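Local coordinates for Alr4995 protein (Nostoc sp., PDB 6LRF) that probably works as a bifunctional enzyme of arginine catabolism, joining an arginine dihydrolase activity to an ornithine cyclodeaminase activity in one chain, at residues 372-382 / 555-566. Residues are numbered along the deposited sequence; the frame is centred on the assembly and turned at random.
Sequences QDGVAPDDFYV and RHHLKVINTIRR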
# COMPACT_ATOMS: atom_id res chain seq x y z
N GLN B 372 -19.44 42.27 -10.49
CA GLN B 372 -19.77 41.89 -9.12
C GLN B 372 -18.48 41.50 -8.41
O GLN B 372 -17.76 40.61 -8.89
CB GLN B 372 -20.78 40.73 -9.15
CG GLN B 372 -21.23 40.22 -7.82
CD GLN B 372 -22.24 39.09 -7.97
OE1 GLN B 372 -22.73 38.82 -9.08
NE2 GLN B 372 -22.56 38.43 -6.86
N ASP B 373 -18.14 42.19 -7.31
CA ASP B 373 -16.93 41.88 -6.55
C ASP B 373 -16.71 40.37 -6.37
O ASP B 373 -17.62 39.67 -5.95
CB ASP B 373 -16.99 42.53 -5.16
CG ASP B 373 -16.47 43.95 -5.15
OD1 ASP B 373 -16.24 44.53 -6.24
OD2 ASP B 373 -16.31 44.48 -4.04
N GLY B 374 -15.51 39.88 -6.68
CA GLY B 374 -15.18 38.48 -6.46
C GLY B 374 -15.84 37.51 -7.44
O GLY B 374 -15.96 36.33 -7.14
N VAL B 375 -16.27 38.01 -8.59
CA VAL B 375 -16.89 37.16 -9.62
C VAL B 375 -16.29 37.55 -10.96
O VAL B 375 -16.24 38.72 -11.30
CB VAL B 375 -18.43 37.33 -9.65
CG1 VAL B 375 -19.05 36.58 -10.83
CG2 VAL B 375 -19.07 36.86 -8.33
N ALA B 376 -15.78 36.58 -11.72
CA ALA B 376 -15.21 36.89 -13.04
C ALA B 376 -16.33 36.87 -14.07
O ALA B 376 -17.35 36.22 -13.86
CB ALA B 376 -14.12 35.89 -13.40
N PRO B 377 -16.16 37.63 -15.17
CA PRO B 377 -17.14 37.56 -16.27
C PRO B 377 -17.13 36.20 -16.88
O PRO B 377 -16.13 35.49 -16.77
CB PRO B 377 -16.64 38.61 -17.28
CG PRO B 377 -15.18 38.78 -16.94
CD PRO B 377 -15.10 38.61 -15.45
N ASP B 378 -18.23 35.83 -17.52
CA ASP B 378 -18.37 34.50 -18.07
C ASP B 378 -17.32 34.24 -19.14
O ASP B 378 -16.94 35.14 -19.89
CB ASP B 378 -19.77 34.32 -18.64
CG ASP B 378 -20.21 32.88 -18.63
OD1 ASP B 378 -20.62 32.39 -17.55
OD2 ASP B 378 -20.12 32.23 -19.70
N ASP B 379 -16.85 33.00 -19.19
CA ASP B 379 -15.81 32.55 -20.12
C ASP B 379 -14.44 33.17 -19.84
O ASP B 379 -13.60 33.24 -20.74
CB ASP B 379 -16.23 32.84 -21.57
CG ASP B 379 -15.39 32.06 -22.58
OD1 ASP B 379 -15.02 30.90 -22.28
OD2 ASP B 379 -15.09 32.63 -23.65
N PHE B 380 -14.19 33.56 -18.59
CA PHE B 380 -12.85 34.06 -18.23
C PHE B 380 -11.80 32.99 -18.51
O PHE B 380 -12.03 31.79 -18.33
CB PHE B 380 -12.80 34.50 -16.76
CG PHE B 380 -13.00 33.39 -15.78
CD1 PHE B 380 -14.27 32.89 -15.53
CD2 PHE B 380 -11.93 32.84 -15.09
CE1 PHE B 380 -14.47 31.86 -14.64
CE2 PHE B 380 -12.11 31.81 -14.17
CZ PHE B 380 -13.39 31.32 -13.95
N TYR B 381 -10.64 33.43 -18.99
CA TYR B 381 -9.56 32.51 -19.21
C TYR B 381 -8.97 32.10 -17.86
O TYR B 381 -8.87 32.91 -16.92
CB TYR B 381 -8.50 33.14 -20.11
CG TYR B 381 -7.20 32.38 -20.16
CD1 TYR B 381 -7.02 31.29 -21.01
CD2 TYR B 381 -6.13 32.77 -19.37
CE1 TYR B 381 -5.78 30.60 -21.05
CE2 TYR B 381 -4.91 32.09 -19.39
CZ TYR B 381 -4.75 31.01 -20.22
OH TYR B 381 -3.51 30.37 -20.21
N VAL B 382 -8.61 30.82 -17.75
CA VAL B 382 -8.05 30.28 -16.51
C VAL B 382 -6.54 30.17 -16.58
O VAL B 382 -6.00 29.45 -17.41
CB VAL B 382 -8.65 28.90 -16.19
CG1 VAL B 382 -8.05 28.35 -14.87
CG2 VAL B 382 -10.16 29.01 -16.07
N ARG B 555 -10.70 24.26 -16.15
CA ARG B 555 -11.72 25.18 -16.66
C ARG B 555 -13.13 24.84 -16.14
O ARG B 555 -13.83 25.72 -15.62
CB ARG B 555 -11.69 25.20 -18.20
CG ARG B 555 -10.50 25.99 -18.80
CD ARG B 555 -10.50 25.95 -20.33
NE ARG B 555 -11.74 26.49 -20.90
CZ ARG B 555 -11.91 27.78 -21.21
NH1 ARG B 555 -10.93 28.65 -21.00
NH2 ARG B 555 -13.05 28.19 -21.74
N HIS B 556 -13.54 23.58 -16.27
CA HIS B 556 -14.85 23.17 -15.77
C HIS B 556 -14.96 23.39 -14.26
O HIS B 556 -16.01 23.80 -13.76
CB HIS B 556 -15.11 21.69 -16.10
CG HIS B 556 -15.53 21.45 -17.52
ND1 HIS B 556 -16.04 20.24 -17.96
CD2 HIS B 556 -15.52 22.26 -18.61
CE1 HIS B 556 -16.32 20.32 -19.24
NE2 HIS B 556 -16.03 21.54 -19.66
N HIS B 557 -13.87 23.12 -13.55
CA HIS B 557 -13.83 23.26 -12.09
C HIS B 557 -13.98 24.72 -11.63
O HIS B 557 -14.82 25.05 -10.78
CB HIS B 557 -12.53 22.68 -11.56
CG HIS B 557 -12.57 22.32 -10.12
ND1 HIS B 557 -13.32 21.26 -9.63
CD2 HIS B 557 -11.95 22.87 -9.04
CE1 HIS B 557 -13.16 21.18 -8.32
NE2 HIS B 557 -12.33 22.14 -7.94
N LEU B 558 -13.15 25.59 -12.19
CA LEU B 558 -13.19 27.02 -11.92
C LEU B 558 -14.51 27.65 -12.38
O LEU B 558 -15.02 28.55 -11.72
CB LEU B 558 -12.01 27.73 -12.60
CG LEU B 558 -10.77 27.93 -11.73
CD1 LEU B 558 -11.06 28.98 -10.65
CD2 LEU B 558 -10.34 26.61 -11.10
N LYS B 559 -15.04 27.18 -13.52
CA LYS B 559 -16.34 27.66 -13.99
C LYS B 559 -17.41 27.42 -12.96
O LYS B 559 -18.25 28.29 -12.71
CB LYS B 559 -16.75 26.99 -15.31
CG LYS B 559 -18.22 27.19 -15.64
CD LYS B 559 -18.53 26.84 -17.10
CE LYS B 559 -19.91 27.36 -17.49
NZ LYS B 559 -20.09 27.43 -18.97
N VAL B 560 -17.41 26.23 -12.37
CA VAL B 560 -18.42 25.91 -11.39
C VAL B 560 -18.29 26.81 -10.17
O VAL B 560 -19.29 27.30 -9.64
CB VAL B 560 -18.33 24.42 -10.96
CG1 VAL B 560 -19.14 24.17 -9.68
CG2 VAL B 560 -18.80 23.51 -12.10
N ILE B 561 -17.06 27.03 -9.73
CA ILE B 561 -16.83 27.85 -8.54
C ILE B 561 -17.29 29.27 -8.81
O ILE B 561 -18.05 29.85 -8.02
CB ILE B 561 -15.36 27.82 -8.12
CG1 ILE B 561 -15.02 26.42 -7.57
CG2 ILE B 561 -15.09 28.92 -7.07
CD1 ILE B 561 -13.54 26.20 -7.25
N ASN B 562 -16.87 29.82 -9.93
CA ASN B 562 -17.30 31.16 -10.33
C ASN B 562 -18.82 31.31 -10.47
O ASN B 562 -19.41 32.31 -10.08
CB ASN B 562 -16.64 31.55 -11.66
CG ASN B 562 -16.72 33.03 -11.90
OD1 ASN B 562 -16.19 33.81 -11.11
ND2 ASN B 562 -17.40 33.43 -12.99
N THR B 563 -19.47 30.29 -11.02
CA THR B 563 -20.92 30.34 -11.21
C THR B 563 -21.66 30.35 -9.87
O THR B 563 -22.62 31.12 -9.67
CB THR B 563 -21.39 29.15 -12.08
OG1 THR B 563 -20.76 29.25 -13.36
CG2 THR B 563 -22.89 29.15 -12.26
N ILE B 564 -21.24 29.51 -8.93
CA ILE B 564 -21.89 29.49 -7.62
C ILE B 564 -21.63 30.82 -6.89
O ILE B 564 -22.54 31.37 -6.27
CB ILE B 564 -21.41 28.30 -6.74
CG1 ILE B 564 -21.61 26.97 -7.48
CG2 ILE B 564 -22.19 28.25 -5.42
CD1 ILE B 564 -23.05 26.74 -7.97
N ARG B 565 -20.41 31.35 -6.97
CA ARG B 565 -20.12 32.65 -6.37
C ARG B 565 -21.03 33.72 -7.00
O ARG B 565 -21.53 34.60 -6.29
CB ARG B 565 -18.63 33.01 -6.51
CG ARG B 565 -17.68 32.11 -5.68
CD ARG B 565 -16.22 32.55 -5.80
NE ARG B 565 -16.04 33.91 -5.30
CZ ARG B 565 -15.79 34.21 -4.03
NH1 ARG B 565 -15.66 33.24 -3.13
NH2 ARG B 565 -15.67 35.48 -3.65
N ARG B 566 -21.30 33.62 -8.30
CA ARG B 566 -22.17 34.60 -8.94
C ARG B 566 -23.59 34.55 -8.39
O ARG B 566 -24.17 35.58 -8.09
CB ARG B 566 -22.21 34.42 -10.45
CG ARG B 566 -23.05 35.51 -11.12
CD ARG B 566 -22.90 35.52 -12.62
NE ARG B 566 -23.42 34.29 -13.20
CZ ARG B 566 -22.67 33.39 -13.83
NH1 ARG B 566 -21.36 33.58 -13.95
NH2 ARG B 566 -23.23 32.28 -14.33
O HOH W 1 -20.02 35.65 -14.31
O HOH W 2 -11.48 31.46 -21.78
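The carbonyl oxygen of Ala-376 takes two donors: the side-chain amide of Asn-562, ND2 to O 2.9 Å and 38° above the carbonyl plane, and a water that also accepts from Arg-566 NH1. Asn-562 answers with its other end, since OD1 receives the Ala-376 backbone N at 2.9 Å on a lone pair, so the backbone N-H and C=O of one loop residue are both met by a single amide. CG of Asn-562 lies anti to its backbone N (chi1 -163°), which stands the amide up from the helix, and the Phe-380 ring lies beside it, CE1 3.7 Å from both CB and ND2 of Asn-562. The Ala-376 methyl sits over one face of the ring, toward the rim, while Leu-558 O comes to its edge. With an alanine here, Ala-376 N would probably lose its acceptor, Ala-376 O would keep only the water, and space would open where ND2 met the ring. Further along, Arg-565 NE donates almost straight (170°) to Gly-374 O, in the guanidinium plane, while its NH1 goes to Pro-605 O. Val-375 rests CG1 on Arg-566 CB. At the far end Val-382 CG2 packs on Leu-558 CB, and Arg-555 NH2 forms a salt bridge with Asp-379 OD1, 3.4 Å, whose hydrogen bond is weak and bent. The arrangement is a domain interface: an irregular loop between strands 366-369 and 388-392 of the seven-stranded mixed sheet lies along helix 554-567 of the Rossmann-fold region.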